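Local structure of putative rRNA methyltransferase (Sorangium cellulosum, 4RWZ) at residues I2-K7 / F82-V87; A19-H24 / D48-G53; H24-I29 / A98-L103; R41-H46 / G75-A80. The protein methylates 16S rRNA in the small ribosomal subunit and so confers aminoglycoside resistance, probably with S-adenosylmethionine as methyl donor. One frame throughout, in Å; residues are numbered along the deposited sequence. Where two conformers were deposited one is given.

Contact 1 of 4, residues I2-K7 / F82-V87; sequences IVQLGK and FVVASV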
loop_
_atom_site.group_PDB
_atom_site.type_symbol
_atom_site.label_atom_id
_atom_site.label_comp_id
_atom_site.label_asym_id
_atom_site.label_seq_id
_atom_site.Cartn_x
_atom_site.Cartn_y
_atom_site.Cartn_z
ATOM N N ILE A 2 12.184 9.143 1.087
ATOM C CA ILE A 2 12.707 9.093 2.458
ATOM C C ILE A 2 12.616 7.660 2.979
ATOM O O ILE A 2 11.523 7.057 2.963
ATOM C CB ILE A 2 11.911 10.039 3.381
ATOM C CG1 ILE A 2 11.962 11.521 2.900
ATOM C CG2 ILE A 2 12.440 9.904 4.822
ATOM C CD1 ILE A 2 13.365 12.081 2.660
ATOM N N VAL A 3 13.753 7.092 3.375
ATOM C CA VAL A 3 13.817 5.719 3.884
ATOM C C VAL A 3 14.113 5.738 5.386
ATOM O O VAL A 3 14.984 6.501 5.846
ATOM C CB VAL A 3 14.889 4.937 3.136
ATOM C CG1 VAL A 3 15.153 3.560 3.787
ATOM C CG2 VAL A 3 14.426 4.732 1.664
ATOM N N GLN A 4 13.360 4.942 6.150
ATOM C CA GLN A 4 13.530 4.886 7.585
ATOM C C GLN A 4 14.533 3.802 7.895
ATOM O O GLN A 4 14.387 2.681 7.405
ATOM C CB GLN A 4 12.189 4.624 8.291
ATOM C CG GLN A 4 12.251 4.902 9.820
ATOM C CD GLN A 4 12.323 6.427 10.113
ATOM O OE1 GLN A 4 11.873 7.245 9.318
ATOM N NE2 GLN A 4 12.921 6.791 11.230
ATOM N N LEU A 5 15.564 4.119 8.688
ATOM C CA LEU A 5 16.506 3.112 9.153
ATOM C C LEU A 5 16.692 3.264 10.660
ATOM O O LEU A 5 17.565 4.045 11.095
ATOM C CB LEU A 5 17.885 3.277 8.485
ATOM C CG LEU A 5 18.022 3.054 6.975
ATOM C CD1 LEU A 5 19.463 3.342 6.538
ATOM C CD2 LEU A 5 17.595 1.650 6.516
ATOM N N GLY A 6 15.858 2.589 11.442
ATOM C CA GLY A 6 15.775 2.864 12.853
ATOM C C GLY A 6 15.334 4.319 13.064
ATOM O O GLY A 6 14.333 4.749 12.527
ATOM N N LYS A 7 16.084 5.063 13.864
ATOM C CA LYS A 7 15.730 6.477 14.146
ATOM C C LYS A 7 16.120 7.406 12.987
ATOM O O LYS A 7 15.604 8.513 12.855
ATOM C CB LYS A 7 16.416 6.943 15.439
ATOM C CG LYS A 7 15.808 6.290 16.721
ATOM C CD LYS A 7 16.581 6.687 18.004
ATOM C CE LYS A 7 16.074 5.823 19.195
ATOM N NZ LYS A 7 16.789 6.248 20.492
ATOM N N PHE A 82 11.547 0.296 4.230
ATOM C CA PHE A 82 10.505 1.142 4.870
ATOM C C PHE A 82 10.649 2.599 4.475
ATOM O O PHE A 82 11.725 3.149 4.614
ATOM C CB PHE A 82 10.569 0.950 6.393
ATOM C CG PHE A 82 10.245 -0.487 6.722
ATOM C CD1 PHE A 82 8.920 -0.905 6.788
ATOM C CD2 PHE A 82 11.260 -1.408 6.827
ATOM C CE1 PHE A 82 8.619 -2.256 6.981
ATOM C CE2 PHE A 82 10.975 -2.772 7.014
ATOM C CZ PHE A 82 9.644 -3.171 7.129
ATOM N N VAL A 83 9.567 3.178 3.963
ATOM C CA VAL A 83 9.563 4.476 3.290
ATOM C C VAL A 83 8.576 5.412 3.976
ATOM O O VAL A 83 7.468 5.014 4.319
ATOM C CB VAL A 83 9.149 4.275 1.807
ATOM C CG1 VAL A 83 8.861 5.623 1.089
ATOM C CG2 VAL A 83 10.287 3.478 1.110
ATOM N N VAL A 84 8.984 6.648 4.204
ATOM C CA VAL A 84 8.102 7.582 4.865
ATOM C C VAL A 84 7.374 8.455 3.826
ATOM O O VAL A 84 8.003 9.290 3.132
ATOM C CB VAL A 84 8.916 8.539 5.824
ATOM C CG1 VAL A 84 7.969 9.421 6.552
ATOM C CG2 VAL A 84 9.732 7.682 6.810
ATOM N N ALA A 85 6.058 8.286 3.731
ATOM C CA ALA A 85 5.251 9.070 2.775
ATOM C C ALA A 85 3.767 8.940 3.118
ATOM O O ALA A 85 3.325 7.962 3.715
ATOM C CB ALA A 85 5.496 8.608 1.335
ATOM N N SER A 86 3.047 9.994 2.742
ATOM C CA SER A 86 1.622 10.091 2.844
ATOM C C SER A 86 1.019 9.659 1.488
ATOM O O SER A 86 1.626 9.876 0.447
ATOM C CB SER A 86 1.273 11.573 3.088
ATOM O OG SER A 86 1.986 12.029 4.271
ATOM N N VAL A 87 -0.188 9.144 1.515
ATOM C CA VAL A 87 -0.870 8.751 0.286
ATOM C C VAL A 87 -1.073 9.927 -0.645
ATOM O O VAL A 87 -1.057 9.749 -1.861
ATOM C CB VAL A 87 -2.233 8.109 0.602
ATOM C CG1 VAL A 87 -2.858 7.509 -0.645
ATOM C CG2 VAL A 87 -2.066 7.046 1.652
HETATM O O HOH W 1 9.423 9.283 0.714
HETATM O O HOH W 2 14.191 0.566 5.513
#
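Ile2 O accepts a hydrogen bond from Val84 N at 2.9 Å. The CA-H of Val83 meets the same oxygen as well, with CA 3.3 Å from Ile2 O. Phe82 O is used in the same way. It accepts from Gln4 N and receives a CA-H contact from Val3. These bonds place the N-terminal strand 2-5, one arm of a short antiparallel hairpin with strand 8-11, against the edge strand 80-84 of the central Rossmann-like sheet. Val3 and Val83 face each other as a single bridge, with CA atoms 4.5 Å apart. They sit between the two direct N-H...O bonds, as in a non-hydrogen-bonded antiparallel pair. The strands are far from true antiparallel, at 126°, and two waters fill in where direct pairing would otherwise continue. One joins Ile2 N to Val84 O. The other joins Gln4 O to Phe82 N. The side chains add a small apolar patch. Ile2 CG2, the branch opposite the backbone N, lies 3.9 Å from Val84 CB. The CA-CB bonds of Val3 and Val83 lead away from the opposite strand, though each CG1 still lies near a carbonyl oxygen across the contact. The Phe82 ring leads off toward helix 62-68 and touches Val64 and Ser65. Gln4 also reaches Ser65. Its chain bends at chi2 (72°), folding the amide back so that NE2 donates to Gly6 O at 2.8 Å, with the acceptor close to the amide plane. This leaves Gln4 OE1 directed at the Val84 methyl CG2, 3.3 Å away.

Contact 2 of 4, residues A19-H24 / D48-G53; sequences AKLAGH and DTYCIG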
loop_
_atom_site.group_PDB
_atom_site.type_symbol
_atom_site.label_atom_id
_atom_site.label_comp_id
_atom_site.label_asym_id
_atom_site.label_seq_id
_atom_site.Cartn_x
_atom_site.Cartn_y
_atom_site.Cartn_z
ATOM N N ALA A 19 19.050 -0.281 -7.666
ATOM C CA ALA A 19 20.182 -1.113 -7.296
ATOM C C ALA A 19 19.732 -2.231 -6.360
ATOM O O ALA A 19 20.232 -3.352 -6.447
ATOM C CB ALA A 19 21.255 -0.271 -6.642
ATOM N N LYS A 20 18.804 -1.914 -5.456
ATOM C CA LYS A 20 18.277 -2.898 -4.506
ATOM C C LYS A 20 17.278 -3.856 -5.138
ATOM O O LYS A 20 17.244 -5.025 -4.785
ATOM C CB LYS A 20 17.623 -2.211 -3.304
ATOM C CG LYS A 20 18.572 -1.362 -2.481
ATOM C CD LYS A 20 19.633 -2.209 -1.807
ATOM C CE LYS A 20 20.560 -1.335 -0.987
ATOM N NZ LYS A 20 20.970 -2.018 0.254
ATOM N N LEU A 21 16.464 -3.346 -6.056
ATOM C CA LEU A 21 15.438 -4.132 -6.721
ATOM C C LEU A 21 16.034 -5.222 -7.573
ATOM O O LEU A 21 15.468 -6.315 -7.678
ATOM C CB LEU A 21 14.584 -3.231 -7.620
ATOM C CG LEU A 21 13.590 -2.352 -6.860
ATOM C CD1 LEU A 21 12.842 -1.382 -7.772
ATOM C CD2 LEU A 21 12.603 -3.220 -6.108
ATOM N N ALA A 22 17.167 -4.912 -8.193
ATOM C CA ALA A 22 17.811 -5.828 -9.120
ATOM C C ALA A 22 17.953 -7.191 -8.476
ATOM O O ALA A 22 18.414 -7.300 -7.336
ATOM C CB ALA A 22 19.170 -5.288 -9.536
ATOM N N GLY A 23 17.505 -8.230 -9.178
ATOM C CA GLY A 23 17.628 -9.580 -8.654
ATOM C C GLY A 23 16.314 -10.143 -8.159
ATOM O O GLY A 23 16.131 -11.357 -8.115
ATOM N N HIS A 24 15.397 -9.255 -7.772
ATOM C CA HIS A 24 14.090 -9.681 -7.291
ATOM C C HIS A 24 13.064 -9.753 -8.416
ATOM O O HIS A 24 12.948 -8.839 -9.229
ATOM C CB HIS A 24 13.601 -8.727 -6.202
ATOM C CG HIS A 24 14.525 -8.634 -5.039
ATOM N ND1 HIS A 24 15.542 -7.708 -4.962
ATOM C CD2 HIS A 24 14.583 -9.354 -3.893
ATOM C CE1 HIS A 24 16.205 -7.880 -3.832
ATOM N NE2 HIS A 24 15.632 -8.861 -3.154
ATOM N N ASP A 48 11.912 -13.886 -3.001
ATOM C CA ASP A 48 12.002 -13.422 -4.383
ATOM C C ASP A 48 11.283 -12.093 -4.604
ATOM O O ASP A 48 11.296 -11.554 -5.711
ATOM C CB ASP A 48 11.484 -14.492 -5.357
ATOM C CG ASP A 48 9.951 -14.599 -5.395
ATOM O OD1 ASP A 48 9.216 -14.086 -4.500
ATOM O OD2 ASP A 48 9.468 -15.247 -6.347
ATOM N N THR A 49 10.647 -11.584 -3.551
ATOM C CA THR A 49 9.891 -10.336 -3.652
ATOM C C THR A 49 10.565 -9.239 -2.848
ATOM O O THR A 49 10.935 -9.452 -1.678
ATOM C CB THR A 49 8.437 -10.573 -3.157
ATOM O OG1 THR A 49 7.870 -11.694 -3.884
ATOM C CG2 THR A 49 7.546 -9.287 -3.245
ATOM N N TYR A 50 10.741 -8.069 -3.471
ATOM C CA TYR A 50 11.189 -6.896 -2.738
ATOM C C TYR A 50 9.957 -6.257 -2.108
ATOM O O TYR A 50 9.039 -5.843 -2.804
ATOM C CB TYR A 50 11.928 -5.919 -3.680
ATOM C CG TYR A 50 12.767 -4.881 -2.930
ATOM C CD1 TYR A 50 14.002 -5.217 -2.378
ATOM C CD2 TYR A 50 12.311 -3.568 -2.767
ATOM C CE1 TYR A 50 14.754 -4.298 -1.703
ATOM C CE2 TYR A 50 13.075 -2.615 -2.078
ATOM C CZ TYR A 50 14.305 -2.997 -1.545
ATOM O OH TYR A 50 15.117 -2.094 -0.855
ATOM N N CYS A 51 9.931 -6.151 -0.779
ATOM C CA CYS A 51 8.714 -5.740 -0.042
ATOM C C CYS A 51 8.923 -4.378 0.570
ATOM O O CYS A 51 9.889 -4.197 1.299
ATOM C CB CYS A 51 8.420 -6.717 1.063
ATOM S SG CYS A 51 8.222 -8.446 0.424
ATOM N N ILE A 52 8.048 -3.431 0.251
ATOM C CA ILE A 52 8.234 -2.043 0.663
ATOM C C ILE A 52 7.063 -1.636 1.508
ATOM O O ILE A 52 5.928 -1.723 1.056
ATOM C CB ILE A 52 8.323 -1.101 -0.574
ATOM C CG1 ILE A 52 9.451 -1.577 -1.502
ATOM C CG2 ILE A 52 8.519 0.341 -0.096
ATOM C CD1 ILE A 52 9.596 -0.683 -2.815
ATOM N N GLY A 53 7.305 -1.195 2.748
ATOM C CA GLY A 53 6.206 -0.685 3.563
ATOM C C GLY A 53 6.295 0.842 3.562
ATOM O O GLY A 53 7.400 1.403 3.639
#
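Tyr50 presents its ring edge to a face of His24. Tyr50 CD1 stands above that face, toward the rim, 3.7 Å from His24 CE1. The ring centroids are 5.3 Å apart and the planes meet at 61°, a tilted edge-to-face pair. Tyr50 CB also lies over the imidazole as a CH-pi contact, 22° off the ring normal. Leu21 reaches the tyrosine ring with one methyl, CD2, which comes to 3.4 Å from Tyr50 CD2 and touches CB and CG too. Lys20 contributes only the root of its chain here. Its CB packs 3.5 Å from Tyr50 OH, and the ammonium end leads elsewhere. His24 CB rests near Asp48 O, and Asp48 C lies at the edge of the imidazole. The contact thus seats the end of helix 14-21 against strand 49-55, the second strand of the Rossmann-like methyltransferase sheet. Tyr50 is turned toward the helix by a CG anti to its backbone N (chi1 -163°). The imidazole is held by its own turn. Leu21 to His24 form a type II beta turn, and Leu21 O accepts from both His24 N and His24 ND1. The ND1 bond is 3.1 Å long. Leu21 O lies in the imidazole plane, but the donor sits well above the carbonyl plane. Further out, Asn79 packs on His24, Leu81 on Tyr50 and Val27 on Leu21. Strand 26-31 pairs with strand 49-55 through Arg26 and Leu28. The side chain of Thr49 packs on these same two residues.

Contact 3 of 4, residues H24-I29 / A98-L103; sequences HARVLI and AHTLTL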
loop_
_atom_site.group_PDB
_atom_site.type_symbol
_atom_site.label_atom_id
_atom_site.label_comp_id
_atom_site.label_asym_id
_atom_site.label_seq_id
_atom_site.Cartn_x
_atom_site.Cartn_y
_atom_site.Cartn_z
ATOM N N HIS A 24 15.397 -9.255 -7.772
ATOM C CA HIS A 24 14.090 -9.681 -7.291
ATOM C C HIS A 24 13.064 -9.753 -8.416
ATOM O O HIS A 24 12.948 -8.839 -9.229
ATOM C CB HIS A 24 13.601 -8.727 -6.202
ATOM C CG HIS A 24 14.525 -8.634 -5.039
ATOM N ND1 HIS A 24 15.542 -7.708 -4.962
ATOM C CD2 HIS A 24 14.583 -9.354 -3.893
ATOM C CE1 HIS A 24 16.205 -7.880 -3.832
ATOM N NE2 HIS A 24 15.632 -8.861 -3.154
ATOM N N ALA A 25 12.296 -10.832 -8.427
ATOM C CA ALA A 25 11.325 -11.072 -9.477
ATOM C C ALA A 25 10.039 -10.251 -9.312
ATOM O O ALA A 25 9.361 -9.954 -10.292
ATOM C CB ALA A 25 10.993 -12.548 -9.535
ATOM N N ARG A 26 9.683 -9.922 -8.070
ATOM C CA ARG A 26 8.421 -9.229 -7.790
ATOM C C ARG A 26 8.624 -8.121 -6.787
ATOM O O ARG A 26 9.615 -8.120 -6.042
ATOM C CB ARG A 26 7.377 -10.219 -7.256
ATOM C CG ARG A 26 6.881 -11.234 -8.328
ATOM C CD ARG A 26 5.990 -12.312 -7.736
ATOM N NE ARG A 26 4.695 -11.826 -7.267
ATOM C CZ ARG A 26 3.646 -11.579 -8.053
ATOM N NH1 ARG A 26 3.741 -11.766 -9.367
ATOM N NH2 ARG A 26 2.501 -11.148 -7.529
ATOM N N VAL A 27 7.671 -7.193 -6.768
ATOM C CA VAL A 27 7.655 -6.102 -5.807
ATOM C C VAL A 27 6.295 -6.009 -5.155
ATOM O O VAL A 27 5.250 -6.076 -5.824
ATOM C CB VAL A 27 7.939 -4.744 -6.502
ATOM C CG1 VAL A 27 7.871 -3.576 -5.483
ATOM C CG2 VAL A 27 9.288 -4.788 -7.224
ATOM N N LEU A 28 6.303 -5.886 -3.831
ATOM C CA LEU A 28 5.096 -5.674 -3.054
ATOM C C LEU A 28 5.232 -4.323 -2.381
ATOM O O LEU A 28 6.317 -3.991 -1.887
ATOM C CB LEU A 28 4.992 -6.781 -1.984
ATOM C CG LEU A 28 4.105 -6.565 -0.783
ATOM C CD1 LEU A 28 2.617 -6.565 -1.157
ATOM C CD2 LEU A 28 4.378 -7.707 0.263
ATOM N N ILE A 29 4.174 -3.506 -2.438
ATOM C CA ILE A 29 4.176 -2.251 -1.674
ATOM C C ILE A 29 2.986 -2.267 -0.766
ATOM O O ILE A 29 1.850 -2.503 -1.201
ATOM C CB ILE A 29 4.148 -1.024 -2.598
ATOM C CG1 ILE A 29 5.392 -1.092 -3.531
ATOM C CG2 ILE A 29 4.054 0.295 -1.734
ATOM C CD1 ILE A 29 5.440 0.105 -4.575
ATOM N N ALA A 98 4.877 -1.768 -8.433
ATOM C CA ALA A 98 4.319 -2.886 -7.626
ATOM C C ALA A 98 3.642 -3.935 -8.478
ATOM O O ALA A 98 2.811 -3.600 -9.311
ATOM C CB ALA A 98 3.315 -2.375 -6.533
ATOM N N HIS A 99 3.994 -5.205 -8.267
ATOM C CA HIS A 99 3.163 -6.314 -8.764
ATOM C C HIS A 99 1.954 -6.468 -7.864
ATOM O O HIS A 99 0.890 -6.865 -8.327
ATOM C CB HIS A 99 3.932 -7.643 -8.729
ATOM C CG HIS A 99 5.050 -7.701 -9.702
ATOM N ND1 HIS A 99 6.286 -7.146 -9.455
ATOM C CD2 HIS A 99 5.117 -8.248 -10.943
ATOM C CE1 HIS A 99 7.071 -7.356 -10.498
ATOM N NE2 HIS A 99 6.381 -8.009 -11.415
ATOM N N THR A 100 2.125 -6.129 -6.576
ATOM C CA THR A 100 1.041 -6.194 -5.582
ATOM C C THR A 100 1.089 -4.974 -4.683
ATOM O O THR A 100 2.162 -4.671 -4.124
ATOM C CB THR A 100 1.200 -7.451 -4.683
ATOM O OG1 THR A 100 1.380 -8.608 -5.525
ATOM C CG2 THR A 100 -0.032 -7.623 -3.782
ATOM N N LEU A 101 -0.050 -4.285 -4.517
ATOM C CA LEU A 101 -0.123 -3.136 -3.607
ATOM C C LEU A 101 -1.171 -3.492 -2.574
ATOM O O LEU A 101 -2.323 -3.719 -2.930
ATOM C CB LEU A 101 -0.604 -1.909 -4.371
ATOM C CG LEU A 101 -0.902 -0.631 -3.572
ATOM C CD1 LEU A 101 0.347 -0.163 -3.025
ATOM C CD2 LEU A 101 -1.497 0.387 -4.619
ATOM N N THR A 102 -0.794 -3.529 -1.301
ATOM C CA THR A 102 -1.730 -3.924 -0.254
ATOM C C THR A 102 -2.152 -2.736 0.631
ATOM O O THR A 102 -1.358 -1.812 0.904
ATOM C CB THR A 102 -1.153 -5.052 0.642
ATOM O OG1 THR A 102 0.110 -4.614 1.194
ATOM C CG2 THR A 102 -0.965 -6.362 -0.196
ATOM N N LEU A 103 -3.440 -2.721 1.008
ATOM C CA LEU A 103 -3.936 -1.754 2.030
ATOM C C LEU A 103 -4.637 -2.607 3.057
ATOM O O LEU A 103 -5.750 -3.087 2.819
ATOM C CB LEU A 103 -4.934 -0.768 1.435
ATOM C CG LEU A 103 -4.210 0.230 0.508
ATOM C CD1 LEU A 103 -4.403 -0.275 -0.823
ATOM C CD2 LEU A 103 -4.643 1.664 0.599
#
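Val27 and His99 exchange two hydrogen bonds. Val27 N donates to His99 ND1 at 3.0 Å, and His99 N donates back to Val27 O. The first bond is bent to 150° and tilted from the imidazole plane. It shows ND1 acting as an acceptor. Val27 O takes a second donor, Thr100 N, at 3.2 Å, where the chain turns its corner at His99. Beyond this the pairing is regular and parallel. Ile29 N donates to Thr100 O, and Thr102 N to Ile29 O at 2.8 Å. CA-H contacts from Leu28 to Thr100 O and from Leu101 to Ile29 O accompany them. Thr102 OG1 is hydrogen-bonded to Asp30 OD1.

Over the His99 ring lies Arg26, whose CG stands 4.2 Å above the ring centre as a CH-pi contact. A bend at chi3 (68°) then brings the guanidinium back over His99 CB, with the two flat groups 40° apart.

Apolar contacts occupy both faces of the sheet. Leu28 CD1 meets Thr102 CG2 at 3.7 Å on one. On the other, Ile29 CD1 touches Ala98 CB and Ile29 CB touches Leu101 CD1.

Adjacent parallel strands 26-31 and 98-104 are the first and fourth in a 3-2-1-4-5-7-6 sheet, the hallmark of the class I, Rossmann-like methyltransferases.

Contact 4 of 4, residues R41-H46 / G75-A80; sequences RSAGAH and GGRPNA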
loop_
_atom_site.group_PDB
_atom_site.type_symbol
_atom_site.label_atom_id
_atom_site.label_comp_id
_atom_site.label_asym_id
_atom_site.label_seq_id
_atom_site.Cartn_x
_atom_site.Cartn_y
_atom_site.Cartn_z
ATOM N N ARG A 41 7.295 -9.846 7.707
ATOM C CA ARG A 41 6.900 -11.239 7.504
ATOM C C ARG A 41 6.853 -11.597 6.032
ATOM O O ARG A 41 7.262 -12.706 5.645
ATOM C CB ARG A 41 5.517 -11.477 8.115
ATOM C CG ARG A 41 5.538 -11.450 9.636
ATOM C CD ARG A 41 4.197 -11.997 10.243
ATOM N NE ARG A 41 3.061 -11.096 9.903
ATOM C CZ ARG A 41 2.691 -10.063 10.691
ATOM N NH1 ARG A 41 3.258 -9.874 11.863
ATOM N NH2 ARG A 41 1.694 -9.325 10.357
ATOM N N SER A 42 6.325 -10.696 5.214
ATOM C CA SER A 42 6.229 -11.007 3.771
ATOM C C SER A 42 7.604 -11.182 3.157
ATOM O O SER A 42 7.840 -12.070 2.303
ATOM C CB SER A 42 5.443 -9.928 3.002
ATOM O OG SER A 42 4.083 -9.824 3.447
ATOM N N ALA A 43 8.571 -10.381 3.625
ATOM C CA ALA A 43 9.927 -10.507 3.103
ATOM C C ALA A 43 10.526 -11.852 3.478
ATOM O O ALA A 43 11.287 -12.460 2.689
ATOM C CB ALA A 43 10.824 -9.301 3.617
ATOM N N GLY A 44 10.203 -12.360 4.662
ATOM C CA GLY A 44 10.728 -13.675 5.031
ATOM C C GLY A 44 10.061 -14.778 4.208
ATOM O O GLY A 44 10.735 -15.698 3.721
ATOM N N ALA A 45 8.754 -14.664 4.015
ATOM C CA ALA A 45 7.967 -15.689 3.274
ATOM C C ALA A 45 8.254 -15.703 1.782
ATOM O O ALA A 45 8.105 -16.740 1.133
ATOM C CB ALA A 45 6.435 -15.491 3.499
ATOM N N HIS A 46 8.601 -14.555 1.212
ATOM C CA HIS A 46 8.808 -14.442 -0.230
ATOM C C HIS A 46 10.148 -13.836 -0.548
ATOM O O HIS A 46 10.219 -12.639 -0.830
ATOM C CB HIS A 46 7.693 -13.571 -0.820
ATOM C CG HIS A 46 6.328 -14.096 -0.516
ATOM N ND1 HIS A 46 5.508 -13.542 0.442
ATOM C CD2 HIS A 46 5.657 -15.165 -1.011
ATOM C CE1 HIS A 46 4.378 -14.224 0.508
ATOM N NE2 HIS A 46 4.445 -15.217 -0.359
ATOM N N GLY A 75 18.516 -11.238 12.063
ATOM C CA GLY A 75 17.141 -10.901 11.719
ATOM C C GLY A 75 16.983 -10.016 10.497
ATOM O O GLY A 75 15.877 -9.635 10.173
ATOM N N GLY A 76 18.067 -9.606 9.851
ATOM C CA GLY A 76 17.896 -8.655 8.747
ATOM C C GLY A 76 17.176 -9.341 7.594
ATOM O O GLY A 76 17.220 -10.582 7.427
ATOM N N ARG A 77 16.485 -8.542 6.808
ATOM C CA ARG A 77 15.849 -9.018 5.570
ATOM C C ARG A 77 16.147 -7.998 4.513
ATOM O O ARG A 77 15.547 -6.928 4.505
ATOM C CB ARG A 77 14.332 -9.230 5.764
ATOM C CG ARG A 77 14.172 -10.477 6.670
ATOM C CD ARG A 77 12.827 -11.032 6.815
ATOM N NE ARG A 77 12.939 -12.158 7.743
ATOM C CZ ARG A 77 11.903 -12.766 8.316
ATOM N NH1 ARG A 77 10.657 -12.388 8.042
ATOM N NH2 ARG A 77 12.134 -13.784 9.161
ATOM N N PRO A 78 17.079 -8.328 3.619
ATOM C CA PRO A 78 17.559 -7.316 2.673
ATOM C C PRO A 78 16.511 -7.057 1.615
ATOM O O PRO A 78 16.690 -6.120 0.858
ATOM C CB PRO A 78 18.821 -7.952 2.050
ATOM C CG PRO A 78 18.623 -9.460 2.257
ATOM C CD PRO A 78 17.820 -9.605 3.538
ATOM N N ASN A 79 15.442 -7.850 1.555
ATOM C CA ASN A 79 14.389 -7.541 0.612
ATOM C C ASN A 79 13.227 -6.770 1.241
ATOM O O ASN A 79 12.124 -6.779 0.702
ATOM C CB ASN A 79 13.856 -8.797 -0.056
ATOM C CG ASN A 79 13.347 -9.822 0.950
ATOM O OD1 ASN A 79 13.874 -9.916 2.087
ATOM N ND2 ASN A 79 12.355 -10.634 0.522
ATOM N N ALA A 80 13.476 -6.161 2.399
ATOM C CA ALA A 80 12.462 -5.287 2.982
ATOM C C ALA A 80 12.979 -3.863 3.008
ATOM O O ALA A 80 14.165 -3.615 3.250
ATOM C CB ALA A 80 12.110 -5.726 4.404
#
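Asn79 lays its side-chain amide against Ala43. ND2 donates to Ala43 O at 3.0 Å in a nearly straight bond (166°), with the oxygen in the amide plane. The donor comes in well to one side of the carbonyl, at a C=O...N angle of 112°. The same ND2 is hydrogen-bonded to Thr49 O, so Asn79 links the last turn of helix 37-45 to strand 49-55. Its CG takes the crowded position between backbone N and carbonyl carbon (chi1 57°), which turns the amide toward the helix. There Asn79 OD1 lies 3.5 Å from Ala43 CB. That methyl also meets Ala80 CB at 3.9 Å and, more loosely, Arg77 CB.

Arg77 approaches the helix from beside the asparagine. Its chain, extended from CG to NE, runs across the helix and sets the guanidinium on Gly44. Gly44 CA sits over one face of the guanidinium, toward the rim, 3.3 Å from Arg77 NH1. With no side chain on the glycine, the flat group can lie directly on the backbone. Arg41 CA meets its edge. Arg77 NH1 is hydrogen-bonded to Tyr40 O, a further helix carbonyl.

Arg77 to Ala80 form a type I beta turn, closed by Ala80 N to Arg77 O. The turn leads into strand 80-84, so the contact packs the helix following the first strand of the Rossmann-like fold against the entry to its third.

Overall arrangement
The N-terminal strand 2-5 starts contact 1, which closes the longest loop by meeting strand 80-84. Helix 14-21 follows and closes a short loop onto strand 49-55 in contact 2, nested within contact 1. His24 leads straight into strand 26-31, which pairs with strand 98-104 in contact 3. Contact 3 crosses both contacts 1 and 2. Contact 4 ties helix 37-45 to the turn before strand 80-84. It is nested inside contacts 1 and 3 and crosses contact 2. Strand 49-55 lies between strands 80-84 and 26-31, so contacts 1, 2 and 3 meet in one sheet. Asn79 joins contact 4 to contact 2.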